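Local coordinates for putative lipoprotein (Parabacteroides distasonis, PDB 4FVS) that is of unknown function but belongs to the LolA/LolB clan of envelope proteins and probably binds lipid or a similar apolar ligand, at residues K67-N72 against E100-Y105; A49-T54 against D78-L83. One frame throughout, in Å; residues are numbered along the deposited sequence.

Overall arrangement
Both contacts lie in the antiparallel beta structure of the DUF3108-like fold, their centres about 14 Å apart. Along the chain their segments alternate: 49-54, 67-72, 78-83, then 100-105. The first two belong to neighbouring strands, 44-54 and 60-71; strand 74-78 then leads into the 3-10 turn of interaction 2, and strand 102-104 returns beside it. Interaction 1 is a surface contact, about 12 Å from the centre of the chain, whereas interaction 2 is buried, about 7 Å from it. They meet where Ser79 OG and Asn101 O lie 2.6 Å apart, a probable hydrogen bond, which would tie the turn to the residue just before edge strand 102-104.

Interaction 1. Residues K67-N72 against E100-Y105; sequences KAYCQN and ENFINY
Tyr69 and Phe102 are brought together by different first torsions: Tyr69 holds CG between its backbone N and carbonyl carbon (chi1 57°), while Phe102 keeps CG beside the backbone N and anti to the carbonyl carbon (chi1 -73°). The result is a T-shaped, edge-to-face aromatic pair at the surface of the antiparallel beta structure of the DUF3108-like fold, spanning strands 60-71 and 102-104 with strand 74-78 between them. The ring centroids are 5.0 Å apart. Their planes meet at 62°. The edge of Tyr69 points at one face of Phe102, with CE2 over the rim of that ring, 3.5 Å from Phe102 CD1. Its phenol oxygen passes on toward the root of the other side chain, Tyr69 OH lying 3.4 Å from Phe102 CB. Tyrosine suits this partly exposed place because its long ring reaches across a strand, and it also meets the ring of Phe76 on the strand between.

Lys67 contributes its aliphatic root. Its CB packs 3.8 Å from Phe102 CZ, and the extended remainder of the chain leads away to a salt bridge between NZ and Glu46. On the opposite side of the same strand Ala68 and Cys70 turn inward, the latter joined to Cys4 by a disulfide. An alanine in place of Phe102 would probably leave the edge of Tyr69 without the ring face it packs on and uncover the methylene of Lys67. The backbone of Lys67 meets the same ring edge-on: Lys67 O lies near the ring plane, 3.3 Å from Phe102 CE1.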
ATOM      1  N   LYS A  67       2.392   0.550  10.549  1.00 54.04           N
ATOM      2  CA  LYS A  67       3.668   1.130  10.981  1.00 55.07           C
ATOM      3  C   LYS A  67       4.574   1.400   9.774  1.00 55.36           C
ATOM      4  O   LYS A  67       4.550   0.670   8.796  1.00 52.32           O
ATOM      5  CB  LYS A  67       4.386   0.243  12.008  1.00 58.67           C
ATOM      6  CG  LYS A  67       4.033   0.558  13.451  1.00 75.98           C
ATOM      7  CD  LYS A  67       5.110   0.050  14.411  1.00 92.90           C
ATOM      8  CE  LYS A  67       4.952   0.595  15.820  1.00106.44           C
ATOM      9  NZ  LYS A  67       6.115   0.276  16.689  1.00117.31           N
ATOM     10  N   ALA A  68       5.301   2.502   9.832  1.00 54.83           N
ATOM     11  CA  ALA A  68       6.270   2.936   8.828  1.00 56.24           C
ATOM     12  C   ALA A  68       7.511   3.402   9.532  1.00 65.75           C
ATOM     13  O   ALA A  68       7.400   4.047  10.578  1.00 66.06           O
ATOM     14  CB  ALA A  68       5.700   4.056   7.965  1.00 56.51           C
ATOM     15  N   TYR A  69       8.698   3.073   9.000  1.00 66.53           N
ATOM     16  CA  TYR A  69       9.921   3.520   9.664  1.00 70.70           C
ATOM     17  C   TYR A  69      11.115   3.654   8.721  1.00 70.40           C
ATOM     18  O   TYR A  69      11.140   3.076   7.639  1.00 64.92           O
ATOM     19  CB  TYR A  69      10.302   2.573  10.831  1.00 75.64           C
ATOM     20  CG  TYR A  69      10.479   1.134  10.420  1.00 79.20           C
ATOM     21  CD1 TYR A  69      11.704   0.671   9.944  1.00 83.09           C
ATOM     22  CD2 TYR A  69       9.438   0.220  10.543  1.00 78.93           C
ATOM     23  CE1 TYR A  69      11.877  -0.657   9.562  1.00 84.53           C
ATOM     24  CE2 TYR A  69       9.597  -1.112  10.164  1.00 79.56           C
ATOM     25  CZ  TYR A  69      10.818  -1.544   9.656  1.00 90.86           C
ATOM     26  OH  TYR A  69      11.005  -2.853   9.272  1.00 95.14           O
ATOM     27  N   CYS A  70      12.094   4.450   9.179  1.00 71.65           N
ATOM     28  CA  CYS A  70      13.426   4.656   8.625  1.00 74.21           C
ATOM     29  C   CYS A  70      14.428   3.962   9.529  1.00 77.66           C
ATOM     30  O   CYS A  70      14.392   4.158  10.747  1.00 79.41           O
ATOM     31  CB  CYS A  70      13.761   6.138   8.474  1.00 78.50           C
ATOM     32  SG  CYS A  70      13.405   6.818   6.833  1.00 81.89           S
ATOM     33  N   GLN A  71      15.305   3.146   8.956  1.00 71.02           N
ATOM     34  CA  GLN A  71      16.366   2.478   9.690  1.00 71.59           C
ATOM     35  C   GLN A  71      17.567   2.565   8.862  1.00 74.24           C
ATOM     36  O   GLN A  71      17.618   1.976   7.788  1.00 71.80           O
ATOM     37  CB  GLN A  71      16.048   1.011  10.054  1.00 71.66           C
ATOM     38  CG  GLN A  71      15.083   0.806  11.221  1.00 89.06           C
ATOM     39  CD  GLN A  71      15.752   0.203  12.426  1.00109.80           C
ATOM     40  OE1 GLN A  71      16.796   0.681  12.895  1.00110.12           O
ATOM     41  NE2 GLN A  71      15.140  -0.841  12.977  1.00 95.85           N
ATOM     42  N   ASN A  72      18.499   3.380   9.309  1.00 72.89           N
ATOM     43  CA  ASN A  72      19.827   3.579   8.741  1.00 73.49           C
ATOM     44  C   ASN A  72      19.776   3.879   7.232  1.00 74.11           C
ATOM     45  O   ASN A  72      20.442   3.221   6.427  1.00 73.74           O
ATOM     46  CB  ASN A  72      20.729   2.366   9.032  1.00 71.46           C
ATOM     47  CG  ASN A  72      20.884   2.078  10.504  1.00 96.82           C
ATOM     48  OD1 ASN A  72      20.948   2.985  11.352  1.00 99.38           O
ATOM     49  ND2 ASN A  72      20.940   0.801  10.838  1.00 86.03           N
ATOM     50  N   GLU A 100       2.067  -9.576   9.334  1.00 49.61           N
ATOM     51  CA  GLU A 100       3.036  -8.496   9.299  1.00 49.80           C
ATOM     52  C   GLU A 100       4.234  -8.895   8.457  1.00 52.87           C
ATOM     53  O   GLU A 100       4.796  -9.967   8.650  1.00 52.32           O
ATOM     54  CB  GLU A 100       3.473  -8.129  10.728  1.00 53.90           C
ATOM     55  CG  GLU A 100       4.546  -7.055  10.801  1.00 70.82           C
ATOM     56  CD  GLU A 100       5.431  -7.160  12.025  1.00 98.66           C
ATOM     57  OE1 GLU A 100       5.076  -6.538  13.052  1.00102.40           O
ATOM     58  OE2 GLU A 100       6.474  -7.859  11.961  1.00 85.46           O
ATOM     59  N   ASN A 101       4.594  -8.039   7.501  1.00 50.72           N
ATOM     60  CA  ASN A 101       5.778  -8.178   6.650  1.00 51.16           C
ATOM     61  C   ASN A 101       6.147  -6.779   6.189  1.00 53.06           C
ATOM     62  O   ASN A 101       5.353  -6.138   5.510  1.00 50.86           O
ATOM     63  CB  ASN A 101       5.571  -9.177   5.474  1.00 53.60           C
ATOM     64  CG  ASN A 101       6.845  -9.720   4.817  1.00 76.81           C
ATOM     65  OD1 ASN A 101       7.897  -9.086   4.796  1.00 74.75           O
ATOM     66  ND2 ASN A 101       6.778 -10.914   4.240  1.00 68.87           N
ATOM     67  N   PHE A 102       7.283  -6.253   6.667  1.00 50.48           N
ATOM     68  CA  PHE A 102       7.746  -4.911   6.298  1.00 49.21           C
ATOM     69  C   PHE A 102       8.621  -4.996   5.074  1.00 52.98           C
ATOM     70  O   PHE A 102       9.565  -5.783   5.040  1.00 54.18           O
ATOM     71  CB  PHE A 102       8.484  -4.248   7.455  1.00 52.78           C
ATOM     72  CG  PHE A 102       7.582  -3.796   8.593  1.00 55.67           C
ATOM     73  CD1 PHE A 102       6.877  -2.600   8.513  1.00 58.86           C
ATOM     74  CD2 PHE A 102       7.474  -4.540   9.759  1.00 59.29           C
ATOM     75  CE1 PHE A 102       6.078  -2.170   9.575  1.00 60.39           C
ATOM     76  CE2 PHE A 102       6.677  -4.102  10.819  1.00 62.47           C
ATOM     77  CZ  PHE A 102       5.989  -2.925  10.722  1.00 59.96           C
ATOM     78  N   ILE A 103       8.290  -4.219   4.052  1.00 49.35           N
ATOM     79  CA  ILE A 103       9.050  -4.171   2.802  1.00 48.83           C
ATOM     80  C   ILE A 103       9.598  -2.759   2.563  1.00 52.29           C
ATOM     81  O   ILE A 103       8.962  -1.774   2.941  1.00 53.36           O
ATOM     82  CB  ILE A 103       8.207  -4.656   1.606  1.00 51.10           C
ATOM     83  CG1 ILE A 103       6.876  -3.850   1.478  1.00 50.57           C
ATOM     84  CG2 ILE A 103       7.975  -6.175   1.717  1.00 52.26           C
ATOM     85  CD1 ILE A 103       6.061  -4.027   0.150  1.00 52.01           C
ATOM     86  N   ASN A 104      10.776  -2.668   1.936  1.00 47.76           N
ATOM     87  CA  ASN A 104      11.403  -1.383   1.632  1.00 47.98           C
ATOM     88  C   ASN A 104      10.744  -0.706   0.440  1.00 53.40           C
ATOM     89  O   ASN A 104      10.158  -1.379  -0.425  1.00 51.33           O
ATOM     90  CB  ASN A 104      12.892  -1.540   1.348  1.00 42.96           C
ATOM     91  CG  ASN A 104      13.232  -2.204   0.031  1.00 53.85           C
ATOM     92  OD1 ASN A 104      12.590  -3.144  -0.409  1.00 49.04           O
ATOM     93  ND2 ASN A 104      14.267  -1.740  -0.626  1.00 51.89           N
ATOM     94  N   TYR A 105      10.879   0.638   0.399  1.00 50.89           N
ATOM     95  CA  TYR A 105      10.453   1.493  -0.680  1.00 50.66           C
ATOM     96  C   TYR A 105      11.667   2.321  -1.063  1.00 55.89           C
ATOM     97  O   TYR A 105      12.078   3.215  -0.321  1.00 58.34           O
ATOM     98  CB  TYR A 105       9.209   2.332  -0.307  1.00 52.97           C
ATOM     99  CG  TYR A 105       7.928   1.529  -0.377  1.00 55.65           C
ATOM    100  CD1 TYR A 105       7.550   0.684   0.667  1.00 57.15           C
ATOM    101  CD2 TYR A 105       7.110   1.582  -1.498  1.00 57.15           C
ATOM    102  CE1 TYR A 105       6.392  -0.089   0.596  1.00 57.46           C
ATOM    103  CE2 TYR A 105       5.949   0.808  -1.586  1.00 57.78           C
ATOM    104  CZ  TYR A 105       5.595  -0.027  -0.535  1.00 68.89           C
ATOM    105  OH  TYR A 105       4.440  -0.769  -0.594  1.00 73.75           O
TER

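Interaction 2. Residues A49-T54 against D78-L83; sequences ADYVYT and DSKETL
This is a buried polar and aromatic contact inside the beta structure of the LolA/LolB-clan fold, where two tyrosines of strand 44-54 reach toward a short 3-10 turn, residues 79-82, that follows strand 74-78. The backbones stay well apart, the nearest CA atoms being those of Tyr51 and Glu81 at 10.3 Å, so only long side chains can bridge the distance. Tyr51 and Tyr53, two residues apart on one strand, both project toward the turn, and Tyr51 CD1 sits over a face of the Tyr53 ring.

Lys80 begins with CG between its backbone N and carbonyl carbon (chi1 63°) and then runs extended past the end of Tyr51. Its ammonium comes to the edge of the phenol ring, near the ring plane, rather than over a face, so no cation-pi interaction forms; Lys80 NZ is 3.7 Å from Tyr51 OH. Both groups find their hydrogen bonds on strand 60-71, NZ with Asp65 O and the phenol with Asn62 OD1. Lysine fits because its last methylenes pass the hydroxyl end of the Tyr51 ring and its chain rests on Ile66, while the charge travels on to a carbonyl.

The first torsion of Glu81 sets CG opposite the backbone N, and the chain bends at the next bond (chi2 70°), carrying the carboxylate toward Tyr53. The two flat groups are inclined by 26°, and Glu81 OE1 stays 3.9 Å from Tyr53 OH, too far for a hydrogen bond. Tyr53 instead bonds to Tyr33 and Ser84, which satisfy its buried hydroxyl. One water bridges the segments, donating to Lys80 O at 2.7 Å. Its other bond is weak, the water oxygen lying 3.4 Å from Tyr53 OH. That same Lys80 O also accepts from Leu83 N, at 3.0 Å.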
ATOM      1  N   ALA A  49       0.182   4.836  12.230  1.00 55.11           N
ATOM      2  CA  ALA A  49      -1.062   5.433  11.766  1.00 53.85           C
ATOM      3  C   ALA A  49      -2.241   4.473  11.884  1.00 57.76           C
ATOM      4  O   ALA A  49      -2.060   3.265  11.735  1.00 56.01           O
ATOM      5  CB  ALA A  49      -0.912   5.870  10.325  1.00 52.17           C
ATOM      6  N   ASP A  50      -3.442   5.018  12.170  1.00 55.11           N
ATOM      7  CA  ASP A  50      -4.699   4.271  12.224  1.00 54.46           C
ATOM      8  C   ASP A  50      -5.385   4.346  10.891  1.00 52.34           C
ATOM      9  O   ASP A  50      -5.242   5.350  10.189  1.00 49.73           O
ATOM     10  CB  ASP A  50      -5.644   4.782  13.325  1.00 60.43           C
ATOM     11  CG  ASP A  50      -5.264   4.316  14.703  1.00 87.71           C
ATOM     12  OD1 ASP A  50      -5.336   3.096  14.952  1.00 89.09           O
ATOM     13  OD2 ASP A  50      -4.939   5.176  15.552  1.00103.58           O
ATOM     14  N   TYR A  51      -6.112   3.282  10.515  1.00 47.76           N
ATOM     15  CA  TYR A  51      -6.855   3.284   9.264  1.00 46.01           C
ATOM     16  C   TYR A  51      -8.238   2.726   9.494  1.00 51.84           C
ATOM     17  O   TYR A  51      -8.437   1.910  10.390  1.00 51.84           O
ATOM     18  CB  TYR A  51      -6.119   2.527   8.143  1.00 45.02           C
ATOM     19  CG  TYR A  51      -6.017   1.026   8.313  1.00 46.88           C
ATOM     20  CD1 TYR A  51      -7.063   0.190   7.934  1.00 47.60           C
ATOM     21  CD2 TYR A  51      -4.831   0.430   8.744  1.00 48.21           C
ATOM     22  CE1 TYR A  51      -6.964  -1.194   8.046  1.00 46.95           C
ATOM     23  CE2 TYR A  51      -4.720  -0.960   8.855  1.00 48.87           C
ATOM     24  CZ  TYR A  51      -5.791  -1.769   8.502  1.00 56.96           C
ATOM     25  OH  TYR A  51      -5.710  -3.141   8.603  1.00 65.09           O
ATOM     26  N   VAL A  52      -9.202   3.204   8.699  1.00 50.65           N
ATOM     27  CA  VAL A  52     -10.591   2.750   8.684  1.00 51.35           C
ATOM     28  C   VAL A  52     -11.007   2.632   7.239  1.00 55.67           C
ATOM     29  O   VAL A  52     -11.009   3.624   6.515  1.00 57.91           O
ATOM     30  CB  VAL A  52     -11.594   3.621   9.491  1.00 57.92           C
ATOM     31  CG1 VAL A  52     -12.947   2.911   9.620  1.00 57.74           C
ATOM     32  CG2 VAL A  52     -11.053   3.959  10.880  1.00 59.94           C
ATOM     33  N   TYR A  53     -11.297   1.412   6.804  1.00 50.42           N
ATOM     34  CA  TYR A  53     -11.767   1.155   5.458  1.00 48.35           C
ATOM     35  C   TYR A  53     -13.277   0.997   5.555  1.00 51.74           C
ATOM     36  O   TYR A  53     -13.761   0.193   6.359  1.00 50.76           O
ATOM     37  CB  TYR A  53     -11.077  -0.077   4.821  1.00 48.09           C
ATOM     38  CG  TYR A  53      -9.569  -0.024   4.625  1.00 47.83           C
ATOM     39  CD1 TYR A  53      -8.854   1.153   4.832  1.00 48.75           C
ATOM     40  CD2 TYR A  53      -8.860  -1.148   4.201  1.00 48.34           C
ATOM     41  CE1 TYR A  53      -7.470   1.210   4.627  1.00 47.65           C
ATOM     42  CE2 TYR A  53      -7.471  -1.115   4.029  1.00 49.12           C
ATOM     43  CZ  TYR A  53      -6.779   0.073   4.225  1.00 58.31           C
ATOM     44  OH  TYR A  53      -5.406   0.102   4.025  1.00 61.24           O
ATOM     45  N   THR A  54     -14.018   1.858   4.836  1.00 47.71           N
ATOM     46  CA  THR A  54     -15.483   1.868   4.816  1.00 47.28           C
ATOM     47  C   THR A  54     -15.953   1.671   3.407  1.00 50.88           C
ATOM     48  O   THR A  54     -15.212   1.995   2.479  1.00 51.27           O
ATOM     49  CB  THR A  54     -16.056   3.172   5.398  1.00 51.86           C
ATOM     50  OG1 THR A  54     -15.529   4.288   4.680  1.00 52.43           O
ATOM     51  CG2 THR A  54     -15.810   3.320   6.897  1.00 48.86           C
ATOM     52  N   ASP A  78       4.629  -1.509   6.241  1.00 48.43           N
ATOM     53  CA  ASP A  78       3.950  -2.805   6.311  1.00 48.17           C
ATOM     54  C   ASP A  78       3.351  -3.127   4.931  1.00 52.42           C
ATOM     55  O   ASP A  78       2.646  -2.287   4.344  1.00 53.14           O
ATOM     56  CB  ASP A  78       2.879  -2.837   7.424  1.00 50.57           C
ATOM     57  CG  ASP A  78       2.586  -4.227   7.998  1.00 61.45           C
ATOM     58  OD1 ASP A  78       2.676  -5.226   7.233  1.00 60.45           O
ATOM     59  OD2 ASP A  78       2.221  -4.310   9.195  1.00 68.48           O
ATOM     60  N   SER A  79       3.675  -4.335   4.402  1.00 47.15           N
ATOM     61  CA  SER A  79       3.268  -4.821   3.077  1.00 45.34           C
ATOM     62  C   SER A  79       1.743  -4.885   2.860  1.00 49.63           C
ATOM     63  O   SER A  79       1.340  -4.983   1.705  1.00 50.35           O
ATOM     64  CB  SER A  79       3.877  -6.186   2.764  1.00 47.91           C
ATOM     65  OG  SER A  79       3.648  -7.154   3.770  1.00 60.38           O
ATOM     66  N   LYS A  80       0.905  -4.742   3.914  1.00 47.76           N
ATOM     67  CA  LYS A  80      -0.564  -4.766   3.794  1.00 47.17           C
ATOM     68  C   LYS A  80      -1.070  -3.503   3.064  1.00 51.25           C
ATOM     69  O   LYS A  80      -2.162  -3.529   2.472  1.00 49.74           O
ATOM     70  CB  LYS A  80      -1.283  -4.947   5.167  1.00 48.99           C
ATOM     71  CG  LYS A  80      -1.092  -3.853   6.208  1.00 46.67           C
ATOM     72  CD  LYS A  80      -1.967  -4.116   7.389  1.00 49.01           C
ATOM     73  CE  LYS A  80      -1.557  -3.370   8.609  1.00 55.11           C
ATOM     74  NZ  LYS A  80      -2.298  -3.874   9.802  1.00 63.13           N
ATOM     75  N   GLU A  81      -0.257  -2.423   3.079  1.00 48.91           N
ATOM     76  CA  GLU A  81      -0.545  -1.161   2.379  1.00 48.97           C
ATOM     77  C   GLU A  81      -0.610  -1.391   0.835  1.00 53.19           C
ATOM     78  O   GLU A  81      -1.335  -0.680   0.133  1.00 53.08           O
ATOM     79  CB  GLU A  81       0.525  -0.123   2.738  1.00 50.60           C
ATOM     80  CG  GLU A  81       0.256   1.299   2.280  1.00 54.27           C
ATOM     81  CD  GLU A  81      -0.842   2.128   2.920  1.00 69.27           C
ATOM     82  OE1 GLU A  81      -1.815   1.545   3.457  1.00 51.29           O
ATOM     83  OE2 GLU A  81      -0.753   3.377   2.819  1.00 67.51           O
ATOM     84  N   THR A  82       0.118  -2.413   0.337  1.00 50.85           N
ATOM     85  CA  THR A  82       0.162  -2.822  -1.073  1.00 50.80           C
ATOM     86  C   THR A  82      -1.235  -3.404  -1.476  1.00 52.50           C
ATOM     87  O   THR A  82      -1.604  -3.303  -2.660  1.00 53.15           O
ATOM     88  CB  THR A  82       1.369  -3.817  -1.306  1.00 56.43           C
ATOM     89  OG1 THR A  82       2.594  -3.094  -1.202  1.00 67.05           O
ATOM     90  CG2 THR A  82       1.357  -4.477  -2.667  1.00 47.35           C
ATOM     91  N   LEU A  83      -2.003  -3.966  -0.491  1.00 45.87           N
ATOM     92  CA  LEU A  83      -3.303  -4.613  -0.704  1.00 44.93           C
ATOM     93  C   LEU A  83      -4.484  -3.688  -0.372  1.00 52.52           C
ATOM     94  O   LEU A  83      -5.615  -4.162  -0.253  1.00 54.77           O
ATOM     95  CB  LEU A  83      -3.415  -5.913   0.098  1.00 44.59           C
ATOM     96  CG  LEU A  83      -2.259  -6.937  -0.045  1.00 47.94           C
ATOM     97  CD1 LEU A  83      -2.453  -8.055   0.889  1.00 47.79           C
ATOM     98  CD2 LEU A  83      -2.154  -7.478  -1.451  1.00 50.01           C
TER
HETATM   99  O   HOH W   1      -4.070  -3.017   4.304  1.00 51.31           O